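Local coordinates for protein 1-acyl-sn-glycerol-3-phosphate acyltransferase (Thermotoga maritima, PDB 5KYM) that catalyses acyl transfer to 1-acyl-sn-glycerol 3-phosphate, making phosphatidic acid, from an active site that a two-helix motif positions for work within the membrane bilayer, at residues K43-E48 against I118-G123; V65-E70 against K242-K247; E143-G148 against V177-P182. All coordinates share one frame; numbering follows the deposited sequence.

Contact 1 (K43-E48 against I118-G123); sequences KYVLKE and IRYLNG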
loop_
_atom_site.group_PDB
_atom_site.type_symbol
_atom_site.label_atom_id
_atom_site.label_comp_id
_atom_site.label_asym_id
_atom_site.label_seq_id
_atom_site.Cartn_x
_atom_site.Cartn_y
_atom_site.Cartn_z
ATOM N N LYS A 43 4.164 -7.533 -17.108
ATOM C CA LYS A 43 4.862 -6.270 -16.940
ATOM C C LYS A 43 3.877 -5.133 -17.244
ATOM O O LYS A 43 3.827 -4.147 -16.519
ATOM C CB LYS A 43 6.085 -6.146 -17.843
ATOM C CG LYS A 43 7.439 -6.454 -17.269
ATOM C CD LYS A 43 8.533 -6.592 -18.355
ATOM C CE LYS A 43 8.837 -5.309 -19.167
ATOM N NZ LYS A 43 9.811 -4.392 -18.477
ATOM N N TYR A 44 3.097 -5.287 -18.310
ATOM C CA TYR A 44 2.150 -4.275 -18.758
ATOM C C TYR A 44 1.123 -4.018 -17.694
ATOM O O TYR A 44 0.941 -2.880 -17.317
ATOM C CB TYR A 44 1.469 -4.718 -20.063
ATOM C CG TYR A 44 0.244 -3.964 -20.442
ATOM C CD1 TYR A 44 0.321 -2.668 -20.838
ATOM C CD2 TYR A 44 -0.999 -4.574 -20.446
ATOM C CE1 TYR A 44 -0.803 -1.966 -21.233
ATOM C CE2 TYR A 44 -2.146 -3.878 -20.831
ATOM C CZ TYR A 44 -2.039 -2.555 -21.200
ATOM O OH TYR A 44 -3.131 -1.814 -21.582
ATOM N N VAL A 45 0.476 -5.065 -17.185
ATOM C CA VAL A 45 -0.580 -4.873 -16.196
ATOM C C VAL A 45 0.006 -4.235 -14.945
ATOM O O VAL A 45 -0.585 -3.283 -14.382
ATOM C CB VAL A 45 -1.271 -6.179 -15.751
ATOM C CG1 VAL A 45 -2.362 -5.876 -14.695
ATOM C CG2 VAL A 45 -1.883 -6.892 -16.929
ATOM N N LEU A 46 1.150 -4.776 -14.515
ATOM C CA LEU A 46 1.812 -4.245 -13.333
ATOM C C LEU A 46 2.174 -2.775 -13.468
ATOM O O LEU A 46 2.059 -2.025 -12.520
ATOM C CB LEU A 46 3.043 -5.086 -12.923
ATOM C CG LEU A 46 2.697 -6.391 -12.185
ATOM C CD1 LEU A 46 3.946 -7.078 -11.758
ATOM C CD2 LEU A 46 1.768 -6.227 -10.962
ATOM N N LYS A 47 2.598 -2.363 -14.647
ATOM C CA LYS A 47 3.056 -1.005 -14.857
ATOM C C LYS A 47 1.854 -0.113 -14.808
ATOM O O LYS A 47 1.916 0.932 -14.193
ATOM C CB LYS A 47 3.808 -0.899 -16.187
ATOM C CG LYS A 47 4.587 0.370 -16.424
ATOM C CD LYS A 47 5.745 0.514 -15.431
ATOM C CE LYS A 47 5.984 1.971 -15.078
ATOM N NZ LYS A 47 6.163 2.811 -16.330
ATOM N N GLU A 48 0.735 -0.550 -15.385
ATOM C CA GLU A 48 -0.519 0.237 -15.377
ATOM C C GLU A 48 -1.085 0.531 -13.997
ATOM O O GLU A 48 -1.714 1.570 -13.815
ATOM C CB GLU A 48 -1.614 -0.445 -16.224
ATOM C CG GLU A 48 -1.454 -0.369 -17.729
ATOM C CD GLU A 48 -1.226 1.045 -18.176
ATOM O OE1 GLU A 48 -2.031 1.958 -17.774
ATOM O OE2 GLU A 48 -0.172 1.237 -18.858
ATOM N N ILE A 118 -7.400 -6.395 -7.117
ATOM C CA ILE A 118 -6.953 -7.069 -5.886
ATOM C C ILE A 118 -6.538 -8.491 -6.162
ATOM O O ILE A 118 -5.537 -8.943 -5.648
ATOM C CB ILE A 118 -8.034 -7.110 -4.784
ATOM C CG1 ILE A 118 -8.352 -5.687 -4.304
ATOM C CG2 ILE A 118 -7.562 -7.982 -3.626
ATOM C CD1 ILE A 118 -9.391 -5.549 -3.217
ATOM N N ARG A 119 -7.355 -9.198 -6.939
ATOM C CA ARG A 119 -7.035 -10.539 -7.386
ATOM C C ARG A 119 -5.780 -10.554 -8.227
ATOM O O ARG A 119 -4.923 -11.370 -7.966
ATOM C CB ARG A 119 -8.181 -11.142 -8.170
ATOM C CG ARG A 119 -9.293 -11.696 -7.297
ATOM C CD ARG A 119 -10.141 -12.791 -8.026
ATOM N NE ARG A 119 -11.114 -12.161 -8.930
ATOM C CZ ARG A 119 -12.203 -11.486 -8.534
ATOM N NH1 ARG A 119 -12.531 -11.366 -7.226
ATOM N NH2 ARG A 119 -12.979 -10.915 -9.453
ATOM N N TYR A 120 -5.629 -9.648 -9.198
ATOM C CA TYR A 120 -4.435 -9.671 -10.046
ATOM C C TYR A 120 -3.169 -9.530 -9.210
ATOM O O TYR A 120 -2.190 -10.230 -9.463
ATOM C CB TYR A 120 -4.445 -8.593 -11.120
ATOM C CG TYR A 120 -3.441 -8.853 -12.241
ATOM C CD1 TYR A 120 -2.134 -8.520 -12.096
ATOM C CD2 TYR A 120 -3.849 -9.403 -13.463
ATOM C CE1 TYR A 120 -1.202 -8.755 -13.106
ATOM C CE2 TYR A 120 -2.950 -9.626 -14.482
ATOM C CZ TYR A 120 -1.611 -9.312 -14.305
ATOM O OH TYR A 120 -0.634 -9.536 -15.277
ATOM N N LEU A 121 -3.202 -8.662 -8.195
ATOM C CA LEU A 121 -2.063 -8.484 -7.289
ATOM C C LEU A 121 -1.851 -9.619 -6.308
ATOM O O LEU A 121 -1.023 -9.487 -5.392
ATOM C CB LEU A 121 -2.205 -7.160 -6.520
ATOM C CG LEU A 121 -2.067 -5.919 -7.414
ATOM C CD1 LEU A 121 -2.722 -4.710 -6.768
ATOM C CD2 LEU A 121 -0.587 -5.656 -7.767
ATOM N N ASN A 122 -2.598 -10.713 -6.500
ATOM C CA ASN A 122 -2.613 -11.865 -5.612
ATOM C C ASN A 122 -2.970 -11.546 -4.182
ATOM O O ASN A 122 -2.523 -12.229 -3.290
ATOM C CB ASN A 122 -1.270 -12.586 -5.680
ATOM C CG ASN A 122 -1.315 -13.780 -6.551
ATOM O OD1 ASN A 122 -1.202 -14.911 -6.079
ATOM N ND2 ASN A 122 -1.489 -13.549 -7.833
ATOM N N GLY A 123 -3.803 -10.540 -3.951
ATOM C CA GLY A 123 -4.273 -10.208 -2.587
ATOM C C GLY A 123 -4.992 -11.327 -1.840
ATOM O O GLY A 123 -5.053 -12.417 -2.293
#

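Contact 2 (V65-E70 against K242-K247); sequences VVEGSE and KARWSK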
loop_
_atom_site.group_PDB
_atom_site.type_symbol
_atom_site.label_atom_id
_atom_site.label_comp_id
_atom_site.label_asym_id
_atom_site.label_seq_id
_atom_site.Cartn_x
_atom_site.Cartn_y
_atom_site.Cartn_z
ATOM N N VAL A 65 6.269 12.746 -2.440
ATOM C CA VAL A 65 7.746 12.899 -2.408
ATOM C C VAL A 65 8.300 11.694 -1.703
ATOM O O VAL A 65 7.917 11.396 -0.590
ATOM C CB VAL A 65 8.180 14.161 -1.612
ATOM C CG1 VAL A 65 9.657 14.261 -1.436
ATOM C CG2 VAL A 65 7.682 15.396 -2.291
ATOM N N VAL A 66 9.235 11.029 -2.374
ATOM C CA VAL A 66 9.723 9.696 -1.993
ATOM C C VAL A 66 11.195 9.751 -1.673
ATOM O O VAL A 66 11.997 10.226 -2.456
ATOM C CB VAL A 66 9.561 8.694 -3.137
ATOM C CG1 VAL A 66 9.676 7.302 -2.587
ATOM C CG2 VAL A 66 8.195 8.846 -3.751
ATOM N N GLU A 67 11.587 9.246 -0.537
ATOM C CA GLU A 67 12.996 9.014 -0.377
ATOM C C GLU A 67 13.251 7.583 -0.006
ATOM O O GLU A 67 12.455 6.907 0.613
ATOM C CB GLU A 67 13.543 10.000 0.585
ATOM C CG GLU A 67 13.020 9.807 1.953
ATOM C CD GLU A 67 13.672 10.725 2.914
ATOM O OE1 GLU A 67 14.876 10.479 3.249
ATOM O OE2 GLU A 67 12.942 11.664 3.322
ATOM N N GLY A 68 14.409 7.114 -0.424
ATOM C CA GLY A 68 14.858 5.740 -0.187
ATOM C C GLY A 68 14.366 4.750 -1.213
ATOM O O GLY A 68 14.282 3.580 -0.913
ATOM N N SER A 69 14.050 5.206 -2.414
ATOM C CA SER A 69 13.761 4.314 -3.536
ATOM C C SER A 69 14.854 3.299 -3.758
ATOM O O SER A 69 14.598 2.111 -3.969
ATOM C CB SER A 69 13.537 5.094 -4.803
ATOM O OG SER A 69 12.485 6.022 -4.580
ATOM N N GLU A 70 16.081 3.751 -3.622
ATOM C CA GLU A 70 17.267 2.865 -3.676
ATOM C C GLU A 70 17.235 1.641 -2.730
ATOM O O GLU A 70 17.897 0.684 -2.969
ATOM C CB GLU A 70 18.554 3.689 -3.493
ATOM C CG GLU A 70 18.837 4.198 -2.058
ATOM C CD GLU A 70 18.130 5.523 -1.611
ATOM O OE1 GLU A 70 17.459 6.247 -2.433
ATOM O OE2 GLU A 70 18.337 5.811 -0.397
ATOM N N LYS A 242 6.807 14.262 9.822
ATOM C CA LYS A 242 5.855 15.148 10.452
ATOM C C LYS A 242 6.486 16.525 10.667
ATOM O O LYS A 242 5.766 17.540 10.724
ATOM C CB LYS A 242 5.389 14.563 11.798
ATOM C CG LYS A 242 4.268 15.357 12.495
ATOM C CD LYS A 242 3.790 14.821 13.849
ATOM C CE LYS A 242 3.034 13.493 13.633
ATOM N NZ LYS A 242 2.106 12.843 14.640
ATOM N N ALA A 243 7.797 16.589 10.847
ATOM C CA ALA A 243 8.460 17.777 11.368
ATOM C C ALA A 243 9.181 18.552 10.289
ATOM O O ALA A 243 9.311 19.766 10.419
ATOM C CB ALA A 243 9.431 17.388 12.464
ATOM N N ARG A 244 9.615 17.873 9.212
ATOM C CA ARG A 244 10.299 18.532 8.123
ATOM C C ARG A 244 9.461 19.605 7.532
ATOM O O ARG A 244 8.398 19.330 7.042
ATOM C CB ARG A 244 10.602 17.581 7.009
ATOM C CG ARG A 244 11.946 16.923 7.211
ATOM C CD ARG A 244 12.305 16.025 6.042
ATOM N NE ARG A 244 13.205 14.971 6.562
ATOM C CZ ARG A 244 13.231 13.721 6.123
ATOM N NH1 ARG A 244 12.400 13.371 5.121
ATOM N NH2 ARG A 244 14.075 12.821 6.685
ATOM N N TRP A 245 9.952 20.827 7.589
ATOM C CA TRP A 245 9.497 21.906 6.724
ATOM C C TRP A 245 10.064 21.733 5.318
ATOM O O TRP A 245 11.225 21.388 5.132
ATOM C CB TRP A 245 9.953 23.289 7.263
ATOM C CG TRP A 245 9.501 24.423 6.425
ATOM C CD1 TRP A 245 8.290 25.084 6.496
ATOM C CD2 TRP A 245 10.225 25.000 5.342
ATOM N NE1 TRP A 245 8.245 26.061 5.525
ATOM C CE2 TRP A 245 9.402 26.021 4.788
ATOM C CE3 TRP A 245 11.497 24.757 4.780
ATOM C CZ2 TRP A 245 9.797 26.789 3.681
ATOM C CZ3 TRP A 245 11.923 25.547 3.664
ATOM C CH2 TRP A 245 11.056 26.542 3.130
ATOM N N SER A 246 9.221 22.060 4.348
ATOM C CA SER A 246 9.570 22.154 2.959
ATOM C C SER A 246 8.635 23.133 2.232
ATOM O O SER A 246 7.511 23.350 2.677
ATOM C CB SER A 246 9.453 20.770 2.358
ATOM O OG SER A 246 8.371 20.076 2.941
ATOM N N LYS A 247 9.164 23.721 1.137
ATOM C CA LYS A 247 8.441 24.400 0.003
ATOM C C LYS A 247 9.089 25.680 -0.389
ATOM O O LYS A 247 8.832 26.138 -1.482
ATOM C CB LYS A 247 6.976 24.711 0.231
ATOM C CG LYS A 247 6.112 23.562 -0.195
ATOM C CD LYS A 247 4.768 23.600 0.510
ATOM C CE LYS A 247 4.045 24.939 0.376
ATOM N NZ LYS A 247 2.804 24.951 1.201
#

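Contact 3 (E143-G148 against V177-P182); sequences EKLKNG and VKTGVP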
loop_
_atom_site.group_PDB
_atom_site.type_symbol
_atom_site.label_atom_id
_atom_site.label_comp_id
_atom_site.label_asym_id
_atom_site.label_seq_id
_atom_site.Cartn_x
_atom_site.Cartn_y
_atom_site.Cartn_z
ATOM N N GLU A 143 2.060 -18.828 1.993
ATOM C CA GLU A 143 2.190 -19.676 0.810
ATOM C C GLU A 143 2.553 -18.847 -0.419
ATOM O O GLU A 143 3.583 -19.111 -1.062
ATOM C CB GLU A 143 0.934 -20.546 0.632
ATOM C CG GLU A 143 0.720 -21.695 1.658
ATOM C CD GLU A 143 1.999 -22.399 2.193
ATOM O OE1 GLU A 143 2.680 -22.953 1.284
ATOM O OE2 GLU A 143 2.282 -22.398 3.474
ATOM N N LYS A 144 1.751 -17.819 -0.707
ATOM C CA LYS A 144 2.107 -16.805 -1.705
ATOM C C LYS A 144 3.516 -16.223 -1.565
ATOM O O LYS A 144 4.229 -16.099 -2.567
ATOM C CB LYS A 144 1.101 -15.650 -1.706
ATOM C CG LYS A 144 -0.175 -16.033 -2.372
ATOM C CD LYS A 144 -1.371 -15.127 -2.104
ATOM C CE LYS A 144 -2.535 -15.662 -2.937
ATOM N NZ LYS A 144 -3.833 -15.012 -2.633
ATOM N N LEU A 145 3.922 -15.889 -0.342
ATOM C CA LEU A 145 5.281 -15.409 -0.106
ATOM C C LEU A 145 6.320 -16.387 -0.575
ATOM O O LEU A 145 7.247 -15.980 -1.293
ATOM C CB LEU A 145 5.528 -15.030 1.337
ATOM C CG LEU A 145 5.039 -13.589 1.620
ATOM C CD1 LEU A 145 4.697 -13.431 3.102
ATOM C CD2 LEU A 145 5.983 -12.513 1.176
ATOM N N LYS A 146 6.136 -17.670 -0.230
ATOM C CA LYS A 146 7.056 -18.742 -0.655
ATOM C C LYS A 146 7.126 -18.890 -2.167
ATOM O O LYS A 146 8.188 -19.109 -2.727
ATOM C CB LYS A 146 6.685 -20.055 0.014
ATOM C CG LYS A 146 6.933 -20.059 1.516
ATOM C CD LYS A 146 5.981 -21.033 2.241
ATOM C CE LYS A 146 6.347 -21.395 3.699
ATOM N NZ LYS A 146 5.368 -22.380 4.288
ATOM N N ASN A 147 6.025 -18.707 -2.858
ATOM C CA ASN A 147 6.091 -18.741 -4.326
ATOM C C ASN A 147 6.674 -17.468 -4.937
ATOM O O ASN A 147 7.058 -17.481 -6.084
ATOM C CB ASN A 147 4.718 -19.066 -4.943
ATOM C CG ASN A 147 4.109 -20.336 -4.356
ATOM O OD1 ASN A 147 4.826 -21.293 -3.991
ATOM N ND2 ASN A 147 2.785 -20.340 -4.222
ATOM N N GLY A 148 6.733 -16.370 -4.199
ATOM C CA GLY A 148 7.413 -15.150 -4.681
ATOM C C GLY A 148 6.616 -13.869 -4.799
ATOM O O GLY A 148 7.075 -12.931 -5.432
ATOM N N VAL A 177 8.772 -13.756 9.855
ATOM C CA VAL A 177 9.407 -14.811 10.640
ATOM C C VAL A 177 9.288 -16.174 10.031
ATOM O O VAL A 177 10.275 -16.840 9.913
ATOM C CB VAL A 177 8.904 -14.802 12.100
ATOM C CG1 VAL A 177 8.770 -16.173 12.654
ATOM C CG2 VAL A 177 9.880 -14.015 12.905
ATOM N N LYS A 178 8.094 -16.543 9.615
ATOM C CA LYS A 178 7.790 -17.913 9.080
ATOM C C LYS A 178 8.116 -18.122 7.606
ATOM O O LYS A 178 7.951 -19.220 7.116
ATOM C CB LYS A 178 6.299 -18.305 9.316
ATOM C CG LYS A 178 6.021 -18.831 10.716
ATOM C CD LYS A 178 4.548 -19.140 10.941
ATOM C CE LYS A 178 4.302 -19.691 12.353
ATOM N NZ LYS A 178 5.249 -20.767 12.788
ATOM N N THR A 179 8.494 -17.077 6.882
ATOM C CA THR A 179 8.868 -17.198 5.467
ATOM C C THR A 179 10.299 -16.842 5.206
ATOM O O THR A 179 10.797 -17.165 4.130
ATOM C CB THR A 179 8.031 -16.267 4.544
ATOM O OG1 THR A 179 8.261 -14.873 4.832
ATOM C CG2 THR A 179 6.561 -16.564 4.703
ATOM N N GLY A 180 10.930 -16.117 6.127
ATOM C CA GLY A 180 12.239 -15.559 5.880
ATOM C C GLY A 180 12.398 -14.537 4.768
ATOM O O GLY A 180 13.545 -14.198 4.420
ATOM N N VAL A 181 11.296 -13.975 4.240
ATOM C CA VAL A 181 11.446 -12.903 3.215
ATOM C C VAL A 181 11.743 -11.552 3.921
ATOM O O VAL A 181 11.274 -11.305 5.046
ATOM C CB VAL A 181 10.301 -12.792 2.139
ATOM C CG1 VAL A 181 9.300 -13.969 2.188
ATOM C CG2 VAL A 181 9.575 -11.463 2.216
ATOM N N PRO A 182 12.505 -10.683 3.257
ATOM C CA PRO A 182 12.864 -9.414 3.867
ATOM C C PRO A 182 11.716 -8.430 3.998
ATOM O O PRO A 182 10.892 -8.303 3.104
ATOM C CB PRO A 182 13.934 -8.828 2.940
ATOM C CG PRO A 182 14.003 -9.718 1.750
ATOM C CD PRO A 182 13.090 -10.872 1.928
#

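Contact 1 (K43-E48 against I118-G123)
The aromatic ring of Tyr120 offers one face to Val45 and an edge to Leu46. Val45 CG1 sits over the middle of that face, 3.5 Å from the centroid of the Tyr120 ring and 13° off its normal, a CH-pi contact with little offset. The two side chains meet from opposite directions: Tyr120 has CG anti to its own nitrogen (chi1 -163°), which sends the ring out from helix 114-120 to helix 38-59. The other methyl of the valine, CG2, lies farther out near Tyr120 OH, and the isopropyl group thus runs along the ring from its centre to its hydroxyl end. At the ring edge, near its plane, Leu46 CD2 stands 4.5 Å from Tyr120 CE1. The same methyl also meets Leu121 CD2 at 4.0 Å, where the two leucines cross obliquely. No hydrogen bond joins the segments, and Leu29 of helix 2-34 also packs against Tyr120.

Helix 114-120 ends here in a Schellman motif: Gly123 N bonds to Ile118 O and Asn122 N to Arg119 O, with Asn122 at positive phi and Leu121 within the turn. The side chain of Leu121 is about 5 Å from a bound nonane, whose pocket includes Glu48. The arrangement is consistent with the two-helix motif, of which helix 38-59 is probably the second member, packing on the acyltransferase domain beside a hydrocarbon-binding site.

Contact 2 (V65-E70 against K242-K247)
Glu67 and Arg244 reach toward one another from opposite directions and join the segments through a single salt bridge. The close part of the contact is confined to its charged ends. Arg244 NH1 donates to the syn lone pair of Glu67 OE2; as modelled the bond is 2.5 Å long and bent (135°), values that are doubtful in detail at this resolution. Only NH1 and OE2 pair, and the carboxylate and guanidinium planes are 29° apart, unlike a flat two-pronged arrangement. Both chains are extended beyond CG, which lets them meet although their backbones lie well apart.

The surroundings are loose. Just 72 Å² is buried, and Arg244, already past the end of helix 223-243, is exposed and also touches a crystal neighbour, so its pose may owe something to the lattice. Lys210 of the adjoining strand touches both side chains, and Glu240 makes a long, weak ion pair with Arg244 NH2. An alanine in place of Glu67 would probably leave the guanidinium without this carboxylate and freer to turn. Such a surface salt bridge ties the chain's C-terminal tail to strand 64-67, an outermost strand of the acyltransferase's mixed sheet.

Contact 3 (E143-G148 against V177-P182)
Leu145 carries the apolar part of the contact, meeting both Thr179 and Val181: its CB touches the two of them, CD1 goes to the threonine and CD2 to the valine. Leu145 CB lies 3.8 Å from Thr179 CG2, with CD1 slightly farther off. On the other branch, Leu145 CD2 stands 3.8 Å from Val181 CG1 and nearly as close to CG2. Both partners cross the leucine at about a right angle. Ile79 of strand 79-82 touches Leu145 and Val181 as well, so this patch continues onto the sheet.

The hydrogen bonds of the loop are local to it and to the helix before it. Thr179 OG1 accepts from Val181 N at 3.2 Å in a nearly straight bond (170°), closing an ST turn around Gly180, whose positive phi suits glycine. The same hydroxyl is bonded to Ile175 O in the preceding helix. With OG1 placed between the backbone nitrogen and carbonyl carbon (chi1 64°), CG2 is left to face Leu145. Threonine therefore works in two ways, its oxygen fastening the turn and its methyl joining the hydrophobic patch.

Charge lies at the margin. Lys146 NZ pairs with Glu143 OE2 at 3.2 Å, one helical turn earlier, on the syn side but out of the carboxylate plane. The aliphatic part of the lysine passes the loop, with Lys146 CE 4.4 Å from Lys178 O.

No polar bond bridges the two segments: aliphatic packing joins helix 137-147 to the loop before strand 183-189, while the hydrogen bonds and the ion pair stay on their own sides.

Overall arrangement
The contacts are spread over one chain, contacts 1 and 3 touching and contact 2 lying apart. Contacts 1 and 3, with centres about 19 Å apart, are joined by Lys144, whose NZ is bonded to the carbonyls of Asn122 and Gly123; the centre of contact 2 is about 27 Å from that of contact 1 and about 30 Å from that of contact 3. In sequence, contact 1 closes before contact 3 opens, contact 3 is nested within the loop closed by contact 2, and contacts 1 and 2 interleave. Contact 1 thus probably joins the two-helix motif to the alpha-beta domain, while contacts 2 and 3 join peripheral segments to its mixed five-stranded sheet.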